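Local coordinates for protein xyloglucan-specific endo-beta-1,4-glucanase BoGH5A (PDB 3ZMR) that hydrolyses internal beta-1,4-glucosidic linkages in the backbone of xyloglucan with retention of configuration, releasing xyloglucan oligosaccharides, at residues Asn130-Val135 against Pro153-Val158; Gly145-Trp150 against Met194-Ala199; Val126-Thr131 against Phe446-Gly451; Val170-Val175 against Gly259-Asn264. One frame throughout, in Å; residues are numbered along the deposited sequence.

Interaction 1: residues Asn130-Val135 against Pro153-Val158; sequences NTFEAV and PTPNKV. With BGC (beta-D-glucopyranose), chain C; BGC (beta-D-glucopyranose), chain B.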
# COMPACT_ATOMS: atom_id res chain seq x y z
N ASN A 130 -16.03 7.88 0.71
CA ASN A 130 -16.70 8.86 1.60
C ASN A 130 -17.84 8.23 2.39
O ASN A 130 -18.91 8.82 2.61
CB ASN A 130 -17.18 10.08 0.83
CG ASN A 130 -16.07 11.06 0.51
OD1 ASN A 130 -14.88 10.80 0.69
ND2 ASN A 130 -16.48 12.22 -0.02
N THR A 131 -17.56 7.03 2.88
CA THR A 131 -18.56 6.22 3.55
C THR A 131 -18.02 5.68 4.88
O THR A 131 -18.01 6.44 5.86
CB THR A 131 -19.18 5.19 2.58
OG1 THR A 131 -19.58 5.86 1.37
CG2 THR A 131 -20.39 4.51 3.20
N PHE A 132 -17.50 4.45 4.95
CA PHE A 132 -16.99 3.96 6.23
C PHE A 132 -15.79 4.73 6.76
O PHE A 132 -15.51 4.66 7.97
CB PHE A 132 -16.71 2.45 6.23
CG PHE A 132 -17.95 1.62 6.36
CD1 PHE A 132 -18.61 1.52 7.58
CD2 PHE A 132 -18.47 0.94 5.29
CE1 PHE A 132 -19.77 0.75 7.70
CE2 PHE A 132 -19.61 0.16 5.39
CZ PHE A 132 -20.27 0.08 6.60
N GLU A 133 -15.08 5.46 5.90
CA GLU A 133 -13.96 6.27 6.34
C GLU A 133 -14.36 7.74 6.71
O GLU A 133 -13.53 8.53 7.12
CB GLU A 133 -12.84 6.31 5.30
CG GLU A 133 -12.99 7.31 4.16
CD GLU A 133 -13.91 6.95 3.03
OE1 GLU A 133 -14.92 6.21 3.22
OE2 GLU A 133 -13.63 7.46 1.90
N ALA A 134 -15.64 8.07 6.53
CA ALA A 134 -16.14 9.43 6.83
C ALA A 134 -16.02 9.72 8.35
O ALA A 134 -16.50 8.96 9.20
CB ALA A 134 -17.58 9.55 6.38
N VAL A 135 -15.35 10.82 8.65
CA VAL A 135 -15.13 11.27 10.03
C VAL A 135 -15.39 12.79 10.09
O VAL A 135 -15.08 13.51 9.16
CB VAL A 135 -13.70 10.94 10.53
CG1 VAL A 135 -13.55 9.45 10.78
CG2 VAL A 135 -12.63 11.49 9.58
N PRO A 153 -25.45 6.91 2.40
CA PRO A 153 -26.12 5.93 3.22
C PRO A 153 -25.23 4.73 3.52
O PRO A 153 -24.17 4.57 2.92
CB PRO A 153 -27.29 5.49 2.34
CG PRO A 153 -26.80 5.65 0.93
CD PRO A 153 -25.83 6.79 0.97
N THR A 154 -25.68 3.88 4.44
CA THR A 154 -24.95 2.62 4.72
C THR A 154 -24.89 1.80 3.43
O THR A 154 -25.93 1.58 2.81
CB THR A 154 -25.66 1.82 5.82
OG1 THR A 154 -25.88 2.69 6.92
CG2 THR A 154 -24.82 0.63 6.28
N PRO A 155 -23.69 1.28 3.05
CA PRO A 155 -23.63 0.35 1.94
C PRO A 155 -24.58 -0.82 2.16
O PRO A 155 -24.73 -1.31 3.28
CB PRO A 155 -22.16 -0.08 1.93
CG PRO A 155 -21.45 1.11 2.46
CD PRO A 155 -22.36 1.58 3.58
N ASN A 156 -25.21 -1.24 1.08
CA ASN A 156 -26.23 -2.28 1.13
C ASN A 156 -26.08 -3.33 0.03
O ASN A 156 -25.24 -3.22 -0.88
CB ASN A 156 -27.62 -1.63 1.14
CG ASN A 156 -27.90 -0.82 -0.12
OD1 ASN A 156 -27.38 -1.11 -1.19
ND2 ASN A 156 -28.76 0.17 0.00
N LYS A 157 -26.90 -4.36 0.13
CA LYS A 157 -26.86 -5.49 -0.80
C LYS A 157 -27.14 -5.04 -2.24
O LYS A 157 -26.44 -5.43 -3.17
CB LYS A 157 -27.87 -6.59 -0.36
CG LYS A 157 -28.23 -7.67 -1.37
CD LYS A 157 -29.22 -8.70 -0.77
CE LYS A 157 -29.84 -9.61 -1.81
NZ LYS A 157 -30.69 -8.88 -2.80
N VAL A 158 -28.15 -4.20 -2.45
CA VAL A 158 -28.47 -3.82 -3.82
C VAL A 158 -27.34 -2.99 -4.45
O VAL A 158 -27.12 -3.06 -5.68
CB VAL A 158 -29.83 -3.10 -3.97
CG1 VAL A 158 -30.97 -4.05 -3.59
CG2 VAL A 158 -29.89 -1.82 -3.17
C2 BGC C . -12.86 12.95 -1.47
C3 BGC C . -13.52 14.17 -0.84
C4 BGC C . -13.34 14.13 0.69
C5 BGC C . -11.86 13.94 0.99
C6 BGC C . -11.52 13.86 2.46
C1 BGC C . -11.40 12.79 -1.02
O2 BGC C . -12.93 13.09 -2.89
O3 BGC C . -14.92 14.27 -1.13
O4 BGC C . -13.70 15.36 1.31
O5 BGC C . -11.39 12.74 0.39
O6 BGC C . -10.18 14.30 2.56
C2 BGC B . -14.65 16.47 3.21
C3 BGC B . -15.82 16.53 4.19
C4 BGC B . -17.14 16.46 3.41
C5 BGC B . -17.13 15.31 2.40
C6 BGC B . -18.37 15.26 1.55
C1 BGC B . -14.79 15.31 2.24
O2 BGC B . -13.41 16.39 3.92
O3 BGC B . -15.66 17.71 5.00
O4 BGC B . -18.28 16.21 4.27
O5 BGC B . -16.01 15.42 1.53
O6 BGC B . -18.48 16.47 0.78
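In the loop that leaves strand 125-127, the first strand of the (beta/alpha)8 barrel, T131 and F132 close on P155, which stands two residues ahead of helix 157-165. The T131 methyl points at the edge of the pyrrolidine ring formed by CG and CD, with T131 CG2 3.6 Å from P155 CD. Threonine suits the place because its two branches serve different partners: with OG1 beside the backbone N (chi1 -50°), CG2 falls anti to that N and faces the proline, while OG1 is left for G129 O and R448 NH1. The F132 ring crosses the same proline obliquely, with CE2 3.6 Å from P155 CD. Methyl and ring thus share one apolar edge of a residue that has no N-H to satisfy. Behind this contact, T131 to A134 form a type I beta turn, closed by A134 N on T131 O at 3.0 Å, and E133 folds its carboxylate back over the turn. Its OE2 accepts from N130 N at 2.7 Å, on the syn side but tilted out of the carboxylate plane, and its OE1 takes T131 N at 2.8 Å from above that plane, so two neighbouring amides are held by one side chain. The turn borders the glycan-binding cleft: N130 ND2 donates to O3 of the chain C glucose at 2.8 Å, nearly straight at 164°. On the other segment, N156 is the N-cap of helix 157-165, its OD1 accepting from L159 N.

Interaction 2: residues Gly145-Trp150 against Met194-Ala199; sequences GDETCW and MDKVEA. With BGC (beta-D-glucopyranose), chain B; BGC (beta-D-glucopyranose), chain D; EDO (1,2-ethanediol), chain K.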
# COMPACT_ATOMS: atom_id res chain seq x y z
N GLY A 145 -18.70 11.07 14.36
CA GLY A 145 -19.50 10.65 13.21
C GLY A 145 -19.59 9.16 13.01
O GLY A 145 -19.12 8.38 13.84
N ASP A 146 -20.16 8.77 11.88
CA ASP A 146 -20.30 7.37 11.47
C ASP A 146 -20.27 7.37 9.93
O ASP A 146 -19.92 8.38 9.31
CB ASP A 146 -21.57 6.72 12.10
CG ASP A 146 -22.90 7.23 11.54
OD1 ASP A 146 -22.94 7.95 10.53
OD2 ASP A 146 -23.96 6.82 12.09
N GLU A 147 -20.65 6.25 9.31
CA GLU A 147 -20.51 6.07 7.86
C GLU A 147 -21.38 6.97 7.03
O GLU A 147 -21.25 7.01 5.81
CB GLU A 147 -20.69 4.60 7.47
CG GLU A 147 -22.11 4.06 7.39
CD GLU A 147 -22.81 3.80 8.70
OE1 GLU A 147 -22.25 4.06 9.79
OE2 GLU A 147 -23.97 3.32 8.62
N THR A 148 -22.35 7.64 7.67
CA THR A 148 -23.29 8.53 6.99
C THR A 148 -22.89 9.99 7.10
O THR A 148 -23.59 10.87 6.54
CB THR A 148 -24.73 8.37 7.51
OG1 THR A 148 -24.85 8.89 8.85
CG2 THR A 148 -25.17 6.91 7.44
N CYS A 149 -21.79 10.30 7.79
CA CYS A 149 -21.55 11.70 8.18
C CYS A 149 -21.04 12.60 7.05
O CYS A 149 -20.96 13.83 7.20
CB CYS A 149 -20.67 11.84 9.42
SG CYS A 149 -18.92 11.52 9.24
N TRP A 150 -20.65 11.98 5.93
CA TRP A 150 -20.31 12.75 4.71
C TRP A 150 -21.37 12.62 3.62
O TRP A 150 -21.11 12.92 2.47
CB TRP A 150 -18.93 12.34 4.19
CG TRP A 150 -17.77 12.76 5.07
CD1 TRP A 150 -17.81 13.57 6.20
CD2 TRP A 150 -16.38 12.43 4.87
NE1 TRP A 150 -16.54 13.74 6.71
CE2 TRP A 150 -15.65 13.04 5.91
CE3 TRP A 150 -15.70 11.64 3.92
CZ2 TRP A 150 -14.29 12.89 6.03
CZ3 TRP A 150 -14.33 11.50 4.06
CH2 TRP A 150 -13.65 12.12 5.08
N MET A 194 -17.44 -2.63 14.44
CA MET A 194 -16.87 -3.76 13.70
C MET A 194 -17.99 -4.58 13.06
O MET A 194 -17.86 -5.07 11.92
CB MET A 194 -16.04 -4.66 14.62
CG MET A 194 -14.82 -3.99 15.20
SD MET A 194 -13.69 -3.38 13.94
CE MET A 194 -13.33 -4.85 13.00
N ASP A 195 -19.10 -4.73 13.76
CA ASP A 195 -20.23 -5.46 13.21
C ASP A 195 -20.75 -4.81 11.92
O ASP A 195 -21.16 -5.48 10.99
CB ASP A 195 -21.42 -5.52 14.19
CG ASP A 195 -21.16 -6.35 15.46
OD1 ASP A 195 -20.19 -7.13 15.51
OD2 ASP A 195 -21.99 -6.22 16.40
N LYS A 196 -20.83 -3.47 11.92
CA LYS A 196 -21.33 -2.73 10.74
C LYS A 196 -20.39 -2.90 9.54
O LYS A 196 -20.80 -3.15 8.42
CB LYS A 196 -21.50 -1.23 11.07
CG LYS A 196 -22.70 -0.93 11.96
CD LYS A 196 -22.70 0.50 12.44
CE LYS A 196 -23.19 1.47 11.38
NZ LYS A 196 -23.39 2.82 12.01
N VAL A 197 -19.10 -2.74 9.81
CA VAL A 197 -18.09 -2.96 8.78
C VAL A 197 -18.20 -4.41 8.22
O VAL A 197 -18.24 -4.65 7.00
CB VAL A 197 -16.67 -2.66 9.30
CG1 VAL A 197 -15.66 -2.92 8.18
CG2 VAL A 197 -16.56 -1.22 9.82
N GLU A 198 -18.24 -5.37 9.13
CA GLU A 198 -18.36 -6.77 8.71
C GLU A 198 -19.62 -7.04 7.88
O GLU A 198 -19.59 -7.81 6.92
CB GLU A 198 -18.30 -7.70 9.94
CG GLU A 198 -18.34 -9.17 9.54
CD GLU A 198 -18.19 -10.17 10.65
OE1 GLU A 198 -18.36 -9.78 11.81
OE2 GLU A 198 -18.00 -11.38 10.32
N ALA A 199 -20.75 -6.42 8.26
CA ALA A 199 -21.99 -6.66 7.52
C ALA A 199 -21.85 -6.19 6.04
O ALA A 199 -22.34 -6.82 5.11
CB ALA A 199 -23.16 -5.95 8.18
C2 BGC B . -14.65 16.47 3.21
C3 BGC B . -15.82 16.53 4.19
C4 BGC B . -17.14 16.46 3.41
C5 BGC B . -17.13 15.31 2.40
C6 BGC B . -18.37 15.26 1.55
C1 BGC B . -14.79 15.31 2.24
O2 BGC B . -13.41 16.39 3.92
O3 BGC B . -15.66 17.71 5.00
O4 BGC B . -18.28 16.21 4.27
O5 BGC B . -16.01 15.42 1.53
O6 BGC B . -18.48 16.47 0.78
C2 BGC D . -20.19 17.03 5.39
C3 BGC D . -20.76 18.11 6.30
C4 BGC D . -19.85 18.21 7.53
C5 BGC D . -18.37 18.37 7.18
C6 BGC D . -17.44 18.39 8.40
C1 BGC D . -18.70 17.28 5.11
O2 BGC D . -20.95 17.03 4.18
O3 BGC D . -22.12 17.83 6.70
O4 BGC D . -20.30 19.34 8.26
O5 BGC D . -17.95 17.28 6.33
O6 BGC D . -16.10 18.62 7.93
C1 EDO K . -22.13 12.26 -0.69
O1 EDO K . -21.21 13.23 -0.22
C2 EDO K . -23.50 12.82 -1.01
O2 EDO K . -23.39 14.06 -1.71
O HOH W 1 -25.88 4.41 10.19
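E147 reaches K196 by doubling back: its CG stands between the backbone N and the carbonyl carbon (chi1 79°), and the chain bends again at chi2 (-75°). K196 leaves helix 191-206 with a bend of its own at chi3 (79°), and the two side chains cross at about a right angle. There K196 NZ donates to E147 OE1 at 2.8 Å, on the syn side and close to the carboxylate plane, completing a salt bridge. The other oxygen, OE2, is bonded to T154 OG1 and accepts a hydrogen bond from water 1, so both ends of this buried carboxylate have partners. D146 OD2, 4.0 Å from K196 NZ, adds a second negative charge nearby without forming a salt bridge. An aspartate fits here because its short side chain makes an Asx turn: OD1 receives T148 N at 2.9 Å as well as the T148 hydroxyl. Further along, W150 lies with one face against the chain B glucose, whose C3 is 3.8 Å above the indole plane, offset toward the rim. Replacing the indole by a leucine would probably take the flat support from that sugar and leave V135 O without the weak bond from NE1. Turned loop and salt bridge join helix 191-206 to the glycan pocket, where W150 provides the kind of aromatic platform on which glycoside hydrolases commonly lay their sugar chains.

Interaction 3: residues Val126-Thr131 against Phe446-Gly451; sequences VNVGNT and FDRTTG. With BGC (beta-D-glucopyranose), chain C; BGC (beta-D-glucopyranose), chain B.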
# COMPACT_ATOMS: atom_id res chain seq x y z
N VAL A 126 -14.23 -0.56 -8.17
CA VAL A 126 -14.70 0.74 -7.69
C VAL A 126 -14.50 0.85 -6.19
O VAL A 126 -14.44 -0.15 -5.48
CB VAL A 126 -16.20 0.94 -8.07
CG1 VAL A 126 -17.09 -0.01 -7.29
CG2 VAL A 126 -16.68 2.37 -7.94
N ASN A 127 -14.40 2.08 -5.71
CA ASN A 127 -14.41 2.39 -4.31
C ASN A 127 -15.80 2.73 -3.83
O ASN A 127 -16.56 3.37 -4.55
CB ASN A 127 -13.57 3.62 -4.00
CG ASN A 127 -12.08 3.35 -4.05
OD1 ASN A 127 -11.48 3.14 -3.00
ND2 ASN A 127 -11.47 3.38 -5.23
N VAL A 128 -16.12 2.35 -2.60
CA VAL A 128 -17.28 2.87 -1.86
C VAL A 128 -16.74 4.01 -0.98
O VAL A 128 -16.58 3.89 0.24
CB VAL A 128 -17.99 1.79 -1.01
CG1 VAL A 128 -19.23 2.35 -0.33
CG2 VAL A 128 -18.38 0.61 -1.87
N GLY A 129 -16.41 5.11 -1.63
CA GLY A 129 -15.74 6.21 -0.99
C GLY A 129 -16.66 7.12 -0.18
O GLY A 129 -17.89 7.12 -0.34
N ASN A 130 -16.03 7.88 0.71
CA ASN A 130 -16.70 8.86 1.60
C ASN A 130 -17.84 8.23 2.39
O ASN A 130 -18.91 8.82 2.61
CB ASN A 130 -17.18 10.08 0.83
CG ASN A 130 -16.07 11.06 0.51
OD1 ASN A 130 -14.88 10.80 0.69
ND2 ASN A 130 -16.48 12.22 -0.02
N THR A 131 -17.56 7.03 2.88
CA THR A 131 -18.56 6.22 3.55
C THR A 131 -18.02 5.68 4.88
O THR A 131 -18.01 6.44 5.86
CB THR A 131 -19.18 5.19 2.58
OG1 THR A 131 -19.58 5.86 1.37
CG2 THR A 131 -20.39 4.51 3.20
N PHE A 446 -22.99 4.98 -9.37
CA PHE A 446 -24.24 4.32 -8.96
C PHE A 446 -25.03 5.19 -7.98
O PHE A 446 -24.49 6.00 -7.25
CB PHE A 446 -23.95 2.96 -8.26
CG PHE A 446 -23.22 2.00 -9.13
CD1 PHE A 446 -23.91 1.18 -10.02
CD2 PHE A 446 -21.84 1.95 -9.12
CE1 PHE A 446 -23.23 0.35 -10.88
CE2 PHE A 446 -21.16 1.10 -9.98
CZ PHE A 446 -21.85 0.33 -10.88
N ASP A 447 -26.35 4.98 -7.98
CA ASP A 447 -27.18 5.45 -6.90
C ASP A 447 -26.89 4.59 -5.66
O ASP A 447 -27.06 3.37 -5.70
CB ASP A 447 -28.65 5.33 -7.24
CG ASP A 447 -29.50 6.09 -6.29
OD1 ASP A 447 -29.67 5.65 -5.15
OD2 ASP A 447 -29.98 7.15 -6.65
N ARG A 448 -26.42 5.22 -4.58
CA ARG A 448 -26.07 4.44 -3.37
C ARG A 448 -27.25 3.73 -2.71
O ARG A 448 -27.11 2.68 -2.08
CB ARG A 448 -25.36 5.30 -2.35
CG ARG A 448 -23.98 5.81 -2.73
CD ARG A 448 -23.01 4.67 -3.04
NE ARG A 448 -21.65 5.15 -3.19
CZ ARG A 448 -20.85 5.47 -2.19
NH1 ARG A 448 -21.20 5.27 -0.92
NH2 ARG A 448 -19.65 5.96 -2.47
N THR A 449 -28.43 4.30 -2.84
CA THR A 449 -29.61 3.71 -2.22
C THR A 449 -30.12 2.49 -2.95
O THR A 449 -30.43 1.45 -2.32
CB THR A 449 -30.70 4.77 -2.04
OG1 THR A 449 -30.19 5.80 -1.20
CG2 THR A 449 -31.94 4.16 -1.39
N THR A 450 -30.24 2.60 -4.27
CA THR A 450 -30.85 1.54 -5.08
C THR A 450 -29.88 0.62 -5.80
O THR A 450 -30.28 -0.43 -6.31
CB THR A 450 -31.74 2.14 -6.17
OG1 THR A 450 -30.92 2.85 -7.09
CG2 THR A 450 -32.76 3.07 -5.55
N GLY A 451 -28.61 1.03 -5.88
CA GLY A 451 -27.64 0.30 -6.70
C GLY A 451 -27.77 0.43 -8.21
O GLY A 451 -27.01 -0.19 -8.97
C2 BGC C . -12.86 12.95 -1.47
C3 BGC C . -13.52 14.17 -0.84
C4 BGC C . -13.34 14.13 0.69
C5 BGC C . -11.86 13.94 0.99
C6 BGC C . -11.52 13.86 2.46
C1 BGC C . -11.40 12.79 -1.02
O2 BGC C . -12.93 13.09 -2.89
O3 BGC C . -14.92 14.27 -1.13
O4 BGC C . -13.70 15.36 1.31
O5 BGC C . -11.39 12.74 0.39
O6 BGC C . -10.18 14.30 2.56
C2 BGC B . -14.65 16.47 3.21
C3 BGC B . -15.82 16.53 4.19
C4 BGC B . -17.14 16.46 3.41
C5 BGC B . -17.13 15.31 2.40
C6 BGC B . -18.37 15.26 1.55
C1 BGC B . -14.79 15.31 2.24
O2 BGC B . -13.41 16.39 3.92
O3 BGC B . -15.66 17.71 5.00
O4 BGC B . -18.28 16.21 4.27
O5 BGC B . -16.01 15.42 1.53
O6 BGC B . -18.48 16.47 0.78
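The R448 guanidinium has the V128 methyl CG1 over one face, 3.6 Å from NH1, and two oxygens at its edge, T131 OG1 and G129 O. NH1 donates to T131 OG1 at 2.9 Å, exactly in the guanidinium plane and almost straight (171°). Beside it, NH2 gives a 3.0 Å bond to G129 O, arriving in the carbonyl plane on a lone pair. The same carbonyl also accepts the T131 hydroxyl, at 2.7 Å and from well above its plane, so OG1 receives from the arginine and donates to G129, and three bonds close a ring that fixes the hydroxyl's rotation. NH2 has a further partner in D438 OD1, a salt bridge that would balance the buried charge. R448 gets there by a bend at chi2 (-58°) followed by an extended chi3, and arginine suits because its flat head offers N-H groups to two oxygens side by side. A methionine in its place would probably leave T131 OG1 without its donor, G129 O with the T131 hydroxyl alone of the two bonds described, and D438 without its counter-charge. The arginine's own loop is turned by D447: its OD1 takes T449 N at 2.9 Å, an Asx turn, and T450 N at 3.2 Å, from opposite faces of the carboxylate plane. G451 accepts the positive phi with which this turn finishes. By this contact the loop after strand 433-436, the eighth of the barrel, is tied to the residues that follow strand 125-127, the first, at the place where a (beta/alpha)8 barrel closes on itself.

Interaction 4: residues Val170-Val175 against Gly259-Asn264; sequences VVRIPV and GTNEVN. With BGC (beta-D-glucopyranose), chain E; GLC (alpha-D-glucopyranose), chain L.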
# COMPACT_ATOMS: atom_id res chain seq x y z
N VAL A 170 -14.21 -6.03 -8.25
CA VAL A 170 -13.54 -5.65 -6.99
C VAL A 170 -14.19 -4.40 -6.43
O VAL A 170 -14.48 -3.47 -7.17
CB VAL A 170 -12.04 -5.30 -7.21
CG1 VAL A 170 -11.34 -4.99 -5.88
CG2 VAL A 170 -11.31 -6.37 -7.95
N VAL A 171 -14.35 -4.36 -5.12
CA VAL A 171 -14.73 -3.12 -4.43
C VAL A 171 -13.69 -2.85 -3.34
O VAL A 171 -13.30 -3.76 -2.58
CB VAL A 171 -16.17 -3.15 -3.86
CG1 VAL A 171 -16.39 -4.24 -2.82
CG2 VAL A 171 -16.57 -1.79 -3.32
N ARG A 172 -13.19 -1.62 -3.31
CA ARG A 172 -12.39 -1.12 -2.19
C ARG A 172 -13.31 -0.32 -1.28
O ARG A 172 -14.06 0.55 -1.74
CB ARG A 172 -11.24 -0.25 -2.70
CG ARG A 172 -10.36 0.37 -1.62
CD ARG A 172 -9.12 0.97 -2.23
NE ARG A 172 -8.18 1.64 -1.34
CZ ARG A 172 -8.15 2.95 -1.11
NH1 ARG A 172 -9.09 3.76 -1.59
NH2 ARG A 172 -7.17 3.49 -0.39
N ILE A 173 -13.28 -0.69 0.00
CA ILE A 173 -14.08 -0.10 1.08
C ILE A 173 -13.11 0.58 2.04
O ILE A 173 -12.55 -0.08 2.92
CB ILE A 173 -14.95 -1.15 1.80
CG1 ILE A 173 -15.82 -1.92 0.81
CG2 ILE A 173 -15.80 -0.50 2.88
CD1 ILE A 173 -16.70 -2.99 1.42
N PRO A 174 -12.87 1.89 1.87
CA PRO A 174 -12.11 2.62 2.88
C PRO A 174 -12.85 2.56 4.23
O PRO A 174 -14.09 2.63 4.26
CB PRO A 174 -12.12 4.06 2.33
CG PRO A 174 -12.26 3.90 0.87
CD PRO A 174 -13.19 2.76 0.71
N VAL A 175 -12.11 2.39 5.32
CA VAL A 175 -12.71 2.31 6.65
C VAL A 175 -11.92 3.17 7.64
O VAL A 175 -10.68 3.18 7.65
CB VAL A 175 -12.75 0.87 7.19
CG1 VAL A 175 -13.60 0.77 8.46
CG2 VAL A 175 -13.30 -0.09 6.15
N GLY A 259 -3.03 -2.03 4.34
CA GLY A 259 -2.64 -1.62 5.69
C GLY A 259 -2.87 -0.15 6.03
O GLY A 259 -3.20 0.20 7.17
N THR A 260 -2.64 0.70 5.03
CA THR A 260 -2.64 2.15 5.19
C THR A 260 -3.25 2.79 3.94
O THR A 260 -3.57 2.11 2.98
CB THR A 260 -1.20 2.71 5.41
OG1 THR A 260 -0.47 2.67 4.17
CG2 THR A 260 -0.46 1.95 6.50
N ASN A 261 -3.38 4.12 3.96
CA ASN A 261 -3.83 4.85 2.80
C ASN A 261 -2.66 5.68 2.24
O ASN A 261 -1.71 5.10 1.73
CB ASN A 261 -5.07 5.66 3.14
CG ASN A 261 -5.70 6.31 1.92
OD1 ASN A 261 -5.84 5.67 0.88
ND2 ASN A 261 -6.08 7.58 2.04
N GLU A 262 -2.72 7.01 2.38
CA GLU A 262 -1.74 7.94 1.79
C GLU A 262 -0.86 8.55 2.89
O GLU A 262 -1.14 9.63 3.39
CB GLU A 262 -2.41 9.05 0.94
CG GLU A 262 -3.19 8.54 -0.25
CD GLU A 262 -3.82 9.64 -1.07
OE1 GLU A 262 -3.72 10.83 -0.63
OE2 GLU A 262 -4.43 9.29 -2.13
N VAL A 263 0.18 7.83 3.28
CA VAL A 263 1.06 8.27 4.38
C VAL A 263 1.92 9.42 3.83
O VAL A 263 2.51 9.33 2.77
CB VAL A 263 1.94 7.12 4.92
CG1 VAL A 263 2.95 7.66 5.94
CG2 VAL A 263 1.04 6.06 5.53
N ASN A 264 1.94 10.50 4.61
CA ASN A 264 2.59 11.77 4.30
C ASN A 264 3.19 12.30 5.59
O ASN A 264 2.82 11.87 6.65
CB ASN A 264 1.48 12.77 3.82
CG ASN A 264 2.00 14.11 3.40
OD1 ASN A 264 1.61 15.14 3.97
ND2 ASN A 264 2.85 14.13 2.39
C2 BGC E . -7.52 9.85 -0.66
C3 BGC E . -9.03 10.09 -0.79
C4 BGC E . -9.36 11.44 -1.43
C5 BGC E . -8.56 11.45 -2.74
C6 BGC E . -8.85 12.70 -3.54
C1 BGC E . -6.67 10.16 -1.90
O2 BGC E . -7.30 8.49 -0.29
O3 BGC E . -9.62 10.02 0.53
O4 BGC E . -10.80 11.59 -1.58
O5 BGC E . -7.15 11.37 -2.49
O6 BGC E . -8.72 13.82 -2.64
C1 GLC L . -7.10 10.17 -2.13
C2 GLC L . -7.71 9.87 -0.77
C3 GLC L . -9.22 10.09 -0.76
C4 GLC L . -9.48 11.50 -1.29
C5 GLC L . -8.72 11.74 -2.60
C6 GLC L . -8.94 13.12 -3.21
O2 GLC L . -7.35 8.57 -0.38
O3 GLC L . -9.79 9.84 0.55
O4 GLC L . -10.86 11.58 -1.51
O5 GLC L . -7.34 11.52 -2.41
O6 GLC L . -10.04 13.01 -4.09
O HOH W 2 -5.45 1.61 1.00
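R172, which meets N261, is reached along strand 170-173 after V170 and V171, whose valine side chains pack on Y210 and I212 and on V128. From there R172 runs inward with its chain extended and CG anti to the backbone N (chi1 178°), putting the guanidinium edge-on to the N261 amide. NH2 donates to N261 OD1 at 2.9 Å. The oxygen lies in the guanidinium plane but off the N-H direction, so the bond is bent (131°); the amide plane is turned 39° from the guanidinium. NH2 also gives a 2.9 Å bond to water 2, which donates to T260 O at 2.8 Å, so arginine and loop are linked twice. The rest of the group is gripped by E334 at NE and by N127 and E395, the inferred nucleophile, at NH1. With OD1 taken, N261 has its ND2 set toward the substrate, donating to O2 of a glucose modelled as both anomers in the same place, at 2.8 Å for the beta form and 2.9 Å for the alpha; an asparagine suits because it accepts and donates at once. Next to it stands E262, probably the proton donor, and the Asn-Glu pair is a hallmark of family 5 glycosidases. Past R172, I173 packs on V211, P174 touches E133 and V175 N is bonded to N214. Strand 170-173 is thus flanked by strands 125-127 and 210-214, while the 259-264 segment follows strand 255-258 and packs T260 and V263 against helix 275-293.

How the interactions relate
Interactions 1, 2 and 3 cluster at one side of the glycan cleft, with the centre of interaction 1 about 6 Å from that of interaction 2 and about 7 Å from that of interaction 3. Interactions 1 and 3 share N130 and T131, and N156 ND2 stands 3.1 Å from T449 O, probably a hydrogen bond. Interactions 1 and 2 meet through T154 OG1 and E147 OE2, 2.6 Å apart, and both reach the chain B glucose. Interaction 4 lies deeper, about 14 Å from interaction 1 between centres, beside E262 and E395, the probable proton donor and nucleophile. Adjacent strands connect it to interaction 3: N127 OD1 and R172 NH1 are 2.8 Å apart.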